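Local coordinates for protein GH18329p (Drosophila melanogaster, PDB 5YGB) that acts in piRNA metabolism and transposon silencing, its extended Tudor domain binding the N-terminal tail of Piwi and so probably recruiting Piwi proteins to the nuage, at residues K161-R172 against G186-P197; A11-W19 against W142-E151. The protein carries 1 engineered substitution. One frame throughout, in Å; residues are numbered along the deposited sequence.

Both contacts belong to the part of the extended Tudor domain built around the mixed sheet of strands 5-12, 17-22, 124-128, 188-195 and 162-171. Interaction 1 pairs two neighbouring strands of that sheet, 162-171 and 188-195; interaction 2 sets helix 144-154 against the turn joining strands 5-12 and 17-22. Helix 144-154 runs on in the chain to strand 162-171. The centres of the two interactions lie about 14 Å apart, yet they share one hydrophobic core: F18 CZ of interaction 2 is 3.7 Å from V192 CG2 of interaction 1, and L194 CD1 lies 4.1 Å from F150 CZ. Strands 162-171 and 5-12 are neighbours, which brings both contacts to the same sheet.

Interaction 1 of 2, residues K161-R172 against G186-P197; sequences KLIARVVTYKER and GTPLPGVELFDP
G191 O is gripped by two successive backbone amides, V167 N at 2.9 Å and, weakly, T168 N at 3.3 Å. This is a classic beta bulge: V167 and T168 together face G191, and the antiparallel register of strands 162-171 and 188-195 slips by one residue. A side chain at G191 would run into T168 CG2. On one side of the bulge the pairs I163-F195 and R165-E193 are hydrogen-bonded in both directions; on the other, K170-L189 is, and the ladder runs on through R172 N to T187 O.

I163 lies alongside F195, its CB over one face of the ring, 3.7 Å from the centroid. F195 CG sits between its own backbone N and carbonyl carbon (chi1 70°), which lays the ring beside its strand partner. On the opposite face of the sheet, A164 CB meets L194 CD2 at 3.6 Å. V167 CG1 packs at about a right angle against the aliphatic part of E193, whose OE1 shares a water with R165 NH1, the arginine bond being weak.

At the far end, the extended R172 chain crosses T187, and R172 NH1 donates to T187 OG1 (2.9 Å), which lies 18° out of the guanidinium plane. L189 CD1 rests over one face of that group, 3.6 Å from R172 NH2. The guanidinium is thus held by an apolar face contact, the threonine hydroxyl and a salt bridge to E125, while T187 OG1 also bonds K184 O.

Strand 188-195 is flanked by strand 124-128, with V192 bonded through its backbone to F127 and A129. Strand 162-171 continues the sheet to strand 5-12, where L162 and A164 make backbone bonds with V7 and M5.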
loop_
_atom_site.group_PDB
_atom_site.type_symbol
_atom_site.label_atom_id
_atom_site.label_comp_id
_atom_site.label_asym_id
_atom_site.label_seq_id
_atom_site.Cartn_x
_atom_site.Cartn_y
_atom_site.Cartn_z
ATOM N N LYS A 161 -13.318 5.167 7.467
ATOM C CA LYS A 161 -14.145 4.435 6.524
ATOM C C LYS A 161 -14.581 5.290 5.343
ATOM O O LYS A 161 -15.077 6.410 5.509
ATOM C CB LYS A 161 -15.383 3.858 7.208
ATOM C CG LYS A 161 -16.401 3.343 6.204
ATOM C CD LYS A 161 -17.448 2.457 6.841
ATOM C CE LYS A 161 -18.285 3.227 7.813
ATOM N NZ LYS A 161 -19.278 2.318 8.453
ATOM N N LEU A 162 -14.386 4.748 4.145
ATOM C CA LEU A 162 -14.897 5.320 2.910
ATOM C C LEU A 162 -15.720 4.262 2.195
ATOM O O LEU A 162 -15.545 3.066 2.441
ATOM C CB LEU A 162 -13.758 5.791 1.993
ATOM C CG LEU A 162 -12.823 6.851 2.557
ATOM C CD1 LEU A 162 -11.720 7.140 1.546
ATOM C CD2 LEU A 162 -13.574 8.128 2.892
ATOM N N ILE A 163 -16.607 4.695 1.307
ATOM C CA ILE A 163 -17.337 3.789 0.427
ATOM C C ILE A 163 -16.734 3.892 -0.963
ATOM O O ILE A 163 -16.711 4.976 -1.553
ATOM C CB ILE A 163 -18.841 4.117 0.351
ATOM C CG1 ILE A 163 -19.466 4.128 1.745
ATOM C CG2 ILE A 163 -19.552 3.126 -0.565
ATOM C CD1 ILE A 163 -19.266 2.835 2.521
ATOM N N ALA A 164 -16.230 2.771 -1.472
ATOM C CA ALA A 164 -15.596 2.723 -2.783
ATOM C C ALA A 164 -16.442 1.938 -3.764
ATOM O O ALA A 164 -17.144 1.000 -3.381
ATOM C CB ALA A 164 -14.211 2.102 -2.684
ATOM N N ARG A 165 -16.381 2.318 -5.032
ATOM C CA ARG A 165 -17.005 1.521 -6.077
ATOM C C ARG A 165 -16.094 1.498 -7.299
ATOM O O ARG A 165 -15.626 2.536 -7.762
ATOM C CB ARG A 165 -18.381 2.068 -6.442
ATOM C CG ARG A 165 -19.085 1.232 -7.499
ATOM C CD ARG A 165 -20.388 1.874 -7.967
ATOM N NE ARG A 165 -21.437 1.811 -6.954
ATOM C CZ ARG A 165 -22.690 2.206 -7.157
ATOM N NH1 ARG A 165 -23.049 2.692 -8.339
ATOM N NH2 ARG A 165 -23.585 2.112 -6.182
ATOM N N VAL A 166 -15.830 0.305 -7.816
ATOM C CA VAL A 166 -15.032 0.192 -9.028
ATOM C C VAL A 166 -15.904 0.556 -10.221
ATOM O O VAL A 166 -16.955 -0.056 -10.428
ATOM C CB VAL A 166 -14.462 -1.224 -9.196
ATOM C CG1 VAL A 166 -13.725 -1.354 -10.524
ATOM C CG2 VAL A 166 -13.533 -1.564 -8.035
ATOM N N VAL A 167 -15.493 1.562 -10.989
ATOM C CA VAL A 167 -16.301 2.004 -12.128
ATOM C C VAL A 167 -15.566 1.919 -13.458
ATOM O O VAL A 167 -16.174 2.122 -14.511
ATOM C CB VAL A 167 -16.806 3.455 -11.944
ATOM C CG1 VAL A 167 -17.710 3.553 -10.716
ATOM C CG2 VAL A 167 -15.635 4.436 -11.859
ATOM N N THR A 168 -14.269 1.616 -13.421
ATOM C CA THR A 168 -13.482 1.498 -14.649
ATOM C C THR A 168 -12.160 0.801 -14.338
ATOM O O THR A 168 -11.844 0.559 -13.176
ATOM C CB THR A 168 -13.214 2.886 -15.293
ATOM O OG1 THR A 168 -12.674 2.725 -16.616
ATOM C CG2 THR A 168 -12.246 3.696 -14.438
ATOM N N TYR A 169 -11.407 0.478 -15.387
ATOM C CA TYR A 169 -10.062 -0.098 -15.293
ATOM C C TYR A 169 -9.137 0.590 -16.278
ATOM O O TYR A 169 -9.582 1.021 -17.348
ATOM C CB TYR A 169 -10.044 -1.604 -15.602
ATOM C CG TYR A 169 -10.694 -2.477 -14.565
ATOM C CD1 TYR A 169 -9.991 -2.898 -13.444
ATOM C CD2 TYR A 169 -12.012 -2.883 -14.710
ATOM C CE1 TYR A 169 -10.593 -3.695 -12.483
ATOM C CE2 TYR A 169 -12.619 -3.672 -13.760
ATOM C CZ TYR A 169 -11.909 -4.077 -12.656
ATOM O OH TYR A 169 -12.528 -4.859 -11.723
ATOM N N LYS A 170 -7.854 0.671 -15.941
ATOM C CA LYS A 170 -6.865 1.182 -16.878
ATOM C C LYS A 170 -5.682 0.236 -16.914
ATOM O O LYS A 170 -5.304 -0.351 -15.905
ATOM C CB LYS A 170 -6.417 2.604 -16.513
ATOM C CG LYS A 170 -5.326 2.690 -15.460
ATOM C CD LYS A 170 -4.576 4.018 -15.525
ATOM C CE LYS A 170 -5.451 5.179 -15.083
ATOM N NZ LYS A 170 -4.677 6.446 -14.884
ATOM N N GLU A 171 -5.125 0.060 -18.101
ATOM C CA GLU A 171 -3.943 -0.757 -18.265
ATOM C C GLU A 171 -2.792 -0.104 -17.526
ATOM O O GLU A 171 -2.573 1.100 -17.650
ATOM C CB GLU A 171 -3.609 -0.917 -19.748
ATOM C CG GLU A 171 -2.984 -2.242 -20.100
ATOM C CD GLU A 171 -2.525 -2.295 -21.538
ATOM O OE1 GLU A 171 -2.395 -1.220 -22.164
ATOM O OE2 GLU A 171 -2.314 -3.413 -22.047
ATOM N N ARG A 172 -2.069 -0.891 -16.741
ATOM C CA ARG A 172 -0.888 -0.379 -16.071
ATOM C C ARG A 172 0.152 0.046 -17.095
ATOM O O ARG A 172 0.429 -0.685 -18.044
ATOM C CB ARG A 172 -0.297 -1.425 -15.129
ATOM C CG ARG A 172 -0.851 -1.359 -13.724
ATOM C CD ARG A 172 -0.021 -2.199 -12.768
ATOM N NE ARG A 172 -0.468 -2.052 -11.384
ATOM C CZ ARG A 172 -1.419 -2.790 -10.820
ATOM N NH1 ARG A 172 -2.038 -3.730 -11.518
ATOM N NH2 ARG A 172 -1.753 -2.586 -9.554
ATOM N N GLY A 186 0.457 -3.930 -18.267
ATOM C CA GLY A 186 -0.611 -4.641 -18.947
ATOM C C GLY A 186 -1.709 -5.155 -18.035
ATOM O O GLY A 186 -2.801 -5.493 -18.497
ATOM N N THR A 187 -1.422 -5.226 -16.739
ATOM C CA THR A 187 -2.403 -5.687 -15.762
ATOM C C THR A 187 -3.420 -4.578 -15.474
ATOM O O THR A 187 -3.126 -3.400 -15.674
ATOM C CB THR A 187 -1.720 -6.134 -14.456
ATOM O OG1 THR A 187 -0.973 -5.040 -13.909
ATOM C CG2 THR A 187 -0.784 -7.302 -14.722
ATOM N N PRO A 188 -4.626 -4.952 -15.011
ATOM C CA PRO A 188 -5.672 -3.938 -14.845
ATOM C C PRO A 188 -5.625 -3.220 -13.492
ATOM O O PRO A 188 -5.653 -3.852 -12.436
ATOM C CB PRO A 188 -6.963 -4.754 -14.995
ATOM C CG PRO A 188 -6.601 -6.097 -14.503
ATOM C CD PRO A 188 -5.143 -6.312 -14.801
ATOM N N LEU A 189 -5.544 -1.896 -13.546
ATOM C CA LEU A 189 -5.622 -1.052 -12.365
ATOM C C LEU A 189 -7.068 -0.580 -12.173
ATOM O O LEU A 189 -7.629 0.031 -13.076
ATOM C CB LEU A 189 -4.682 0.138 -12.525
ATOM C CG LEU A 189 -4.406 1.080 -11.363
ATOM C CD1 LEU A 189 -3.684 0.340 -10.255
ATOM C CD2 LEU A 189 -3.569 2.241 -11.860
ATOM N N PRO A 190 -7.696 -0.897 -11.027
ATOM C CA PRO A 190 -9.086 -0.455 -10.834
ATOM C C PRO A 190 -9.206 1.047 -10.610
ATOM O O PRO A 190 -8.420 1.627 -9.856
ATOM C CB PRO A 190 -9.540 -1.195 -9.570
ATOM C CG PRO A 190 -8.487 -2.213 -9.286
ATOM C CD PRO A 190 -7.218 -1.722 -9.904
ATOM N N GLY A 191 -10.179 1.662 -11.275
ATOM C CA GLY A 191 -10.514 3.061 -11.081
ATOM C C GLY A 191 -11.762 3.131 -10.239
ATOM O O GLY A 191 -12.781 2.521 -10.579
ATOM N N VAL A 192 -11.686 3.861 -9.135
ATOM C CA VAL A 192 -12.771 3.872 -8.167
ATOM C C VAL A 192 -13.367 5.249 -7.949
ATOM O O VAL A 192 -12.708 6.275 -8.145
ATOM C CB VAL A 192 -12.316 3.325 -6.781
ATOM C CG1 VAL A 192 -11.929 1.859 -6.893
ATOM C CG2 VAL A 192 -11.170 4.162 -6.183
ATOM N N GLU A 193 -14.633 5.235 -7.549
ATOM C CA GLU A 193 -15.278 6.368 -6.901
ATOM C C GLU A 193 -15.105 6.202 -5.398
ATOM O O GLU A 193 -15.149 5.085 -4.889
ATOM C CB GLU A 193 -16.764 6.422 -7.237
ATOM C CG GLU A 193 -17.061 6.675 -8.687
ATOM C CD GLU A 193 -18.522 6.996 -8.933
ATOM O OE1 GLU A 193 -19.352 6.777 -8.020
ATOM O OE2 GLU A 193 -18.836 7.475 -10.045
ATOM N N LEU A 194 -14.919 7.295 -4.681
ATOM C CA LEU A 194 -14.788 7.244 -3.236
ATOM C C LEU A 194 -15.689 8.270 -2.625
ATOM O O LEU A 194 -15.741 9.406 -3.089
ATOM C CB LEU A 194 -13.365 7.544 -2.773
ATOM C CG LEU A 194 -12.209 6.608 -3.069
ATOM C CD1 LEU A 194 -10.930 7.219 -2.538
ATOM C CD2 LEU A 194 -12.478 5.251 -2.433
ATOM N N PHE A 195 -16.387 7.904 -1.563
ATOM C CA PHE A 195 -16.977 8.964 -0.777
ATOM C C PHE A 195 -16.984 8.636 0.692
ATOM O O PHE A 195 -16.906 7.481 1.106
ATOM C CB PHE A 195 -18.375 9.307 -1.273
ATOM C CG PHE A 195 -19.398 8.265 -1.013
ATOM C CD1 PHE A 195 -20.131 8.273 0.167
ATOM C CD2 PHE A 195 -19.688 7.305 -1.973
ATOM C CE1 PHE A 195 -21.101 7.318 0.395
ATOM C CE2 PHE A 195 -20.661 6.352 -1.751
ATOM C CZ PHE A 195 -21.371 6.359 -0.569
ATOM N N ASP A 196 -17.040 9.696 1.478
ATOM C CA ASP A 196 -16.986 9.616 2.919
ATOM C C ASP A 196 -18.416 9.667 3.451
ATOM O O ASP A 196 -19.082 10.687 3.339
ATOM C CB ASP A 196 -16.140 10.769 3.464
ATOM C CG ASP A 196 -15.945 10.704 4.951
ATOM O OD1 ASP A 196 -16.664 9.937 5.636
ATOM O OD2 ASP A 196 -15.071 11.444 5.451
ATOM N N PRO A 197 -18.899 8.563 4.037
ATOM C CA PRO A 197 -20.293 8.521 4.510
ATOM C C PRO A 197 -20.568 9.360 5.751
ATOM O O PRO A 197 -21.732 9.567 6.096
ATOM C CB PRO A 197 -20.506 7.040 4.810
ATOM C CG PRO A 197 -19.144 6.528 5.145
ATOM C CD PRO A 197 -18.205 7.279 4.233
HETATM O O HOH W 1 -16.018 7.981 7.389
HETATM O O HOH W 2 -21.225 4.846 -9.617
#

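Interaction 2 of 2, residues A11-W19 against W142-E151; sequences AVASPTKFW and WPKSSIAKFE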
loop_
_atom_site.group_PDB
_atom_site.type_symbol
_atom_site.label_atom_id
_atom_site.label_comp_id
_atom_site.label_asym_id
_atom_site.label_seq_id
_atom_site.Cartn_x
_atom_site.Cartn_y
_atom_site.Cartn_z
ATOM N N ALA A 11 -2.509 3.775 1.991
ATOM C CA ALA A 11 -1.308 4.466 1.541
ATOM C C ALA A 11 -1.655 5.289 0.319
ATOM O O ALA A 11 -2.528 4.905 -0.463
ATOM C CB ALA A 11 -0.178 3.468 1.228
ATOM N N VAL A 12 -0.964 6.409 0.147
ATOM C CA VAL A 12 -1.172 7.305 -0.984
ATOM C C VAL A 12 0.142 7.744 -1.599
ATOM O O VAL A 12 1.030 8.230 -0.897
ATOM C CB VAL A 12 -1.941 8.571 -0.563
ATOM C CG1 VAL A 12 -1.935 9.612 -1.687
ATOM C CG2 VAL A 12 -3.372 8.241 -0.130
ATOM N N ALA A 13 0.260 7.577 -2.911
ATOM C CA ALA A 13 1.282 8.287 -3.685
ATOM C C ALA A 13 0.668 9.536 -4.324
ATOM O O ALA A 13 1.238 10.624 -4.265
ATOM C CB ALA A 13 1.879 7.389 -4.737
ATOM N N SER A 14 -0.501 9.370 -4.937
ATOM C CA SER A 14 -1.210 10.486 -5.558
ATOM C C SER A 14 -2.676 10.096 -5.727
ATOM O O SER A 14 -3.027 8.953 -5.449
ATOM C CB SER A 14 -0.577 10.840 -6.913
ATOM O OG SER A 14 -1.121 10.035 -7.944
ATOM N N PRO A 15 -3.536 11.034 -6.181
ATOM C CA PRO A 15 -4.927 10.621 -6.435
ATOM C C PRO A 15 -5.054 9.528 -7.491
ATOM O O PRO A 15 -6.085 8.859 -7.528
ATOM C CB PRO A 15 -5.598 11.917 -6.920
ATOM C CG PRO A 15 -4.775 13.016 -6.310
ATOM C CD PRO A 15 -3.363 12.492 -6.349
ATOM N N THR A 16 -4.038 9.345 -8.331
ATOM C CA THR A 16 -4.100 8.275 -9.322
ATOM C C THR A 16 -3.152 7.117 -8.998
ATOM O O THR A 16 -2.911 6.245 -9.832
ATOM C CB THR A 16 -3.847 8.817 -10.758
ATOM O OG1 THR A 16 -2.700 9.673 -10.774
ATOM C CG2 THR A 16 -5.056 9.610 -11.227
ATOM N N LYS A 17 -2.664 7.085 -7.761
ATOM C CA LYS A 17 -1.923 5.930 -7.271
ATOM C C LYS A 17 -2.034 5.847 -5.752
ATOM O O LYS A 17 -1.328 6.536 -5.029
ATOM C CB LYS A 17 -0.454 5.992 -7.701
ATOM C CG LYS A 17 0.336 4.745 -7.320
ATOM C CD LYS A 17 1.775 4.819 -7.820
ATOM C CE LYS A 17 2.491 3.501 -7.596
ATOM N NZ LYS A 17 3.877 3.516 -8.148
ATOM N N PHE A 18 -2.955 5.017 -5.277
ATOM C CA PHE A 18 -3.126 4.825 -3.846
ATOM C C PHE A 18 -3.592 3.399 -3.597
ATOM O O PHE A 18 -3.869 2.656 -4.536
ATOM C CB PHE A 18 -4.105 5.861 -3.251
ATOM C CG PHE A 18 -5.504 5.806 -3.823
ATOM C CD1 PHE A 18 -5.844 6.545 -4.950
ATOM C CD2 PHE A 18 -6.478 5.020 -3.226
ATOM C CE1 PHE A 18 -7.122 6.488 -5.467
ATOM C CE2 PHE A 18 -7.765 4.977 -3.740
ATOM C CZ PHE A 18 -8.079 5.717 -4.860
ATOM N N TRP A 19 -3.682 3.012 -2.324
ATOM C CA TRP A 19 -4.008 1.639 -1.956
ATOM C C TRP A 19 -5.168 1.608 -0.986
ATOM O O TRP A 19 -5.257 2.441 -0.078
ATOM C CB TRP A 19 -2.783 0.938 -1.348
ATOM C CG TRP A 19 -1.682 0.648 -2.338
ATOM C CD1 TRP A 19 -1.446 -0.542 -2.960
ATOM C CD2 TRP A 19 -0.685 1.564 -2.806
ATOM N NE1 TRP A 19 -0.354 -0.422 -3.802
ATOM C CE2 TRP A 19 0.134 0.857 -3.718
ATOM C CE3 TRP A 19 -0.390 2.909 -2.544
ATOM C CZ2 TRP A 19 1.213 1.458 -4.379
ATOM C CZ3 TRP A 19 0.693 3.505 -3.201
ATOM C CH2 TRP A 19 1.476 2.770 -4.103
ATOM N N TRP A 142 0.998 15.352 -10.208
ATOM C CA TRP A 142 0.045 16.112 -9.411
ATOM C C TRP A 142 0.760 17.149 -8.559
ATOM O O TRP A 142 1.815 16.851 -7.994
ATOM C CB TRP A 142 -0.750 15.186 -8.487
ATOM C CG TRP A 142 -1.741 14.294 -9.156
ATOM C CD1 TRP A 142 -1.525 13.040 -9.649
ATOM C CD2 TRP A 142 -3.118 14.584 -9.372
ATOM N NE1 TRP A 142 -2.690 12.534 -10.180
ATOM C CE2 TRP A 142 -3.685 13.465 -10.022
ATOM C CE3 TRP A 142 -3.935 15.682 -9.090
ATOM C CZ2 TRP A 142 -5.028 13.421 -10.390
ATOM C CZ3 TRP A 142 -5.264 15.638 -9.458
ATOM C CH2 TRP A 142 -5.801 14.514 -10.094
ATOM N N PRO A 143 0.178 18.358 -8.432
ATOM C CA PRO A 143 0.722 19.333 -7.483
ATOM C C PRO A 143 0.706 18.784 -6.063
ATOM O O PRO A 143 -0.205 18.033 -5.704
ATOM C CB PRO A 143 -0.230 20.526 -7.608
ATOM C CG PRO A 143 -0.861 20.375 -8.943
ATOM C CD PRO A 143 -0.995 18.891 -9.147
ATOM N N LYS A 144 1.697 19.157 -5.265
ATOM C CA LYS A 144 1.760 18.715 -3.881
ATOM C C LYS A 144 0.475 19.062 -3.134
ATOM O O LYS A 144 0.025 18.298 -2.277
ATOM C CB LYS A 144 2.966 19.339 -3.182
ATOM C CG LYS A 144 4.294 18.914 -3.784
ATOM C CD LYS A 144 4.601 17.460 -3.466
ATOM C CE LYS A 144 6.001 17.064 -3.911
ATOM N NZ LYS A 144 6.998 18.146 -3.677
ATOM N N SER A 145 -0.132 20.199 -3.465
ATOM C CA SER A 145 -1.361 20.613 -2.793
ATOM C C SER A 145 -2.524 19.674 -3.118
ATOM O O SER A 145 -3.423 19.484 -2.297
ATOM C CB SER A 145 -1.733 22.049 -3.172
ATOM O OG SER A 145 -1.821 22.198 -4.577
ATOM N N SER A 146 -2.511 19.096 -4.316
ATOM C CA SER A 146 -3.558 18.149 -4.707
ATOM C C SER A 146 -3.371 16.829 -3.976
ATOM O O SER A 146 -4.341 16.216 -3.519
ATOM C CB SER A 146 -3.556 17.908 -6.215
ATOM O OG SER A 146 -3.988 19.065 -6.919
ATOM N N ILE A 147 -2.124 16.379 -3.880
ATOM C CA ILE A 147 -1.818 15.160 -3.149
ATOM C C ILE A 147 -2.211 15.330 -1.687
ATOM O O ILE A 147 -2.846 14.448 -1.110
ATOM C CB ILE A 147 -0.326 14.793 -3.273
ATOM C CG1 ILE A 147 0.034 14.549 -4.740
ATOM C CG2 ILE A 147 -0.009 13.567 -2.428
ATOM C CD1 ILE A 147 1.517 14.357 -4.991
ATOM N N ALA A 148 -1.863 16.471 -1.099
ATOM C CA ALA A 148 -2.212 16.753 0.291
ATOM C C ALA A 148 -3.724 16.771 0.510
ATOM O O ALA A 148 -4.220 16.210 1.491
ATOM C CB ALA A 148 -1.593 18.082 0.730
ATOM N N LYS A 149 -4.459 17.401 -0.399
ATOM C CA LYS A 149 -5.907 17.451 -0.263
ATOM C C LYS A 149 -6.494 16.040 -0.309
ATOM O O LYS A 149 -7.395 15.716 0.462
ATOM C CB LYS A 149 -6.529 18.326 -1.355
ATOM C CG LYS A 149 -8.042 18.443 -1.269
ATOM C CD LYS A 149 -8.486 19.083 0.033
ATOM C CE LYS A 149 -9.994 19.292 0.061
ATOM N NZ LYS A 149 -10.433 20.104 1.235
ATOM N N PHE A 150 -5.975 15.208 -1.204
ATOM C CA PHE A 150 -6.459 13.836 -1.298
ATOM C C PHE A 150 -6.124 13.041 -0.022
ATOM O O PHE A 150 -6.944 12.262 0.470
ATOM C CB PHE A 150 -5.880 13.154 -2.545
ATOM C CG PHE A 150 -6.404 11.770 -2.775
ATOM C CD1 PHE A 150 -7.710 11.574 -3.204
ATOM C CD2 PHE A 150 -5.602 10.665 -2.546
ATOM C CE1 PHE A 150 -8.207 10.289 -3.423
ATOM C CE2 PHE A 150 -6.096 9.371 -2.749
ATOM C CZ PHE A 150 -7.403 9.186 -3.194
ATOM N N GLU A 151 -4.926 13.232 0.517
ATOM C CA GLU A 151 -4.565 12.610 1.787
ATOM C C GLU A 151 -5.508 13.048 2.903
ATOM O O GLU A 151 -5.902 12.233 3.737
ATOM C CB GLU A 151 -3.118 12.947 2.154
ATOM C CG GLU A 151 -2.108 12.247 1.253
ATOM C CD GLU A 151 -0.680 12.695 1.487
ATOM O OE1 GLU A 151 -0.472 13.877 1.828
ATOM O OE2 GLU A 151 0.233 11.862 1.322
HETATM O O HOH W 3 2.061 10.700 0.041
#
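V12 sends CG1 to the edge of the F150 ring, 3.9 Å from F150 CD2, and the same methyl touches E151 CG. Beside this apolar contact a water bridges the two segments, donating to V12 O and, over an unusually short distance, to E151 OE2. At A13 the chain bends: A13 and S14 form a classic beta bulge opposite K17, both amides bonding K17 O, and A13 O lies against I147 CG2 (3.7 Å).

S14 opens a type I turn through K17. Its OG, set between backbone N and carbonyl carbon (chi1 86°), accepts from T16 N in an ST turn, which fixes the bend that presents the next two residues to W142.

P15 is wedged between two aromatic groups. Its CD stands almost directly over the five-membered ring of W142, 3.6 Å from the centroid, while its CA lies over the centre of the F150 ring. T16 comes to the indole edge: W142 NE1 donates to T16 OG1 at 2.9 Å, the oxygen close to the ring plane. Face and edge together fix how the indole is turned. A leucine in place of W142 would probably leave T16 OG1 without this donor and P15 without its flat cover.

F18 closes the series. F150 CZ reaches over one face of the F18 ring, 3.5 Å from F18 CD1, the two planes inclined at 53°. F150 CG, anti to the backbone N (chi1 -176°), carries its ring from the helix into this core, which L194, I205 and M209 also line.

The contact is a helix packed on the type I turn of a bulged beta hairpin, here joining helix 144-154 to strands 5-12 and 17-22, consistent with the SN-like (OB-fold) subdomain that accompanies the Tudor core in extended Tudor domains.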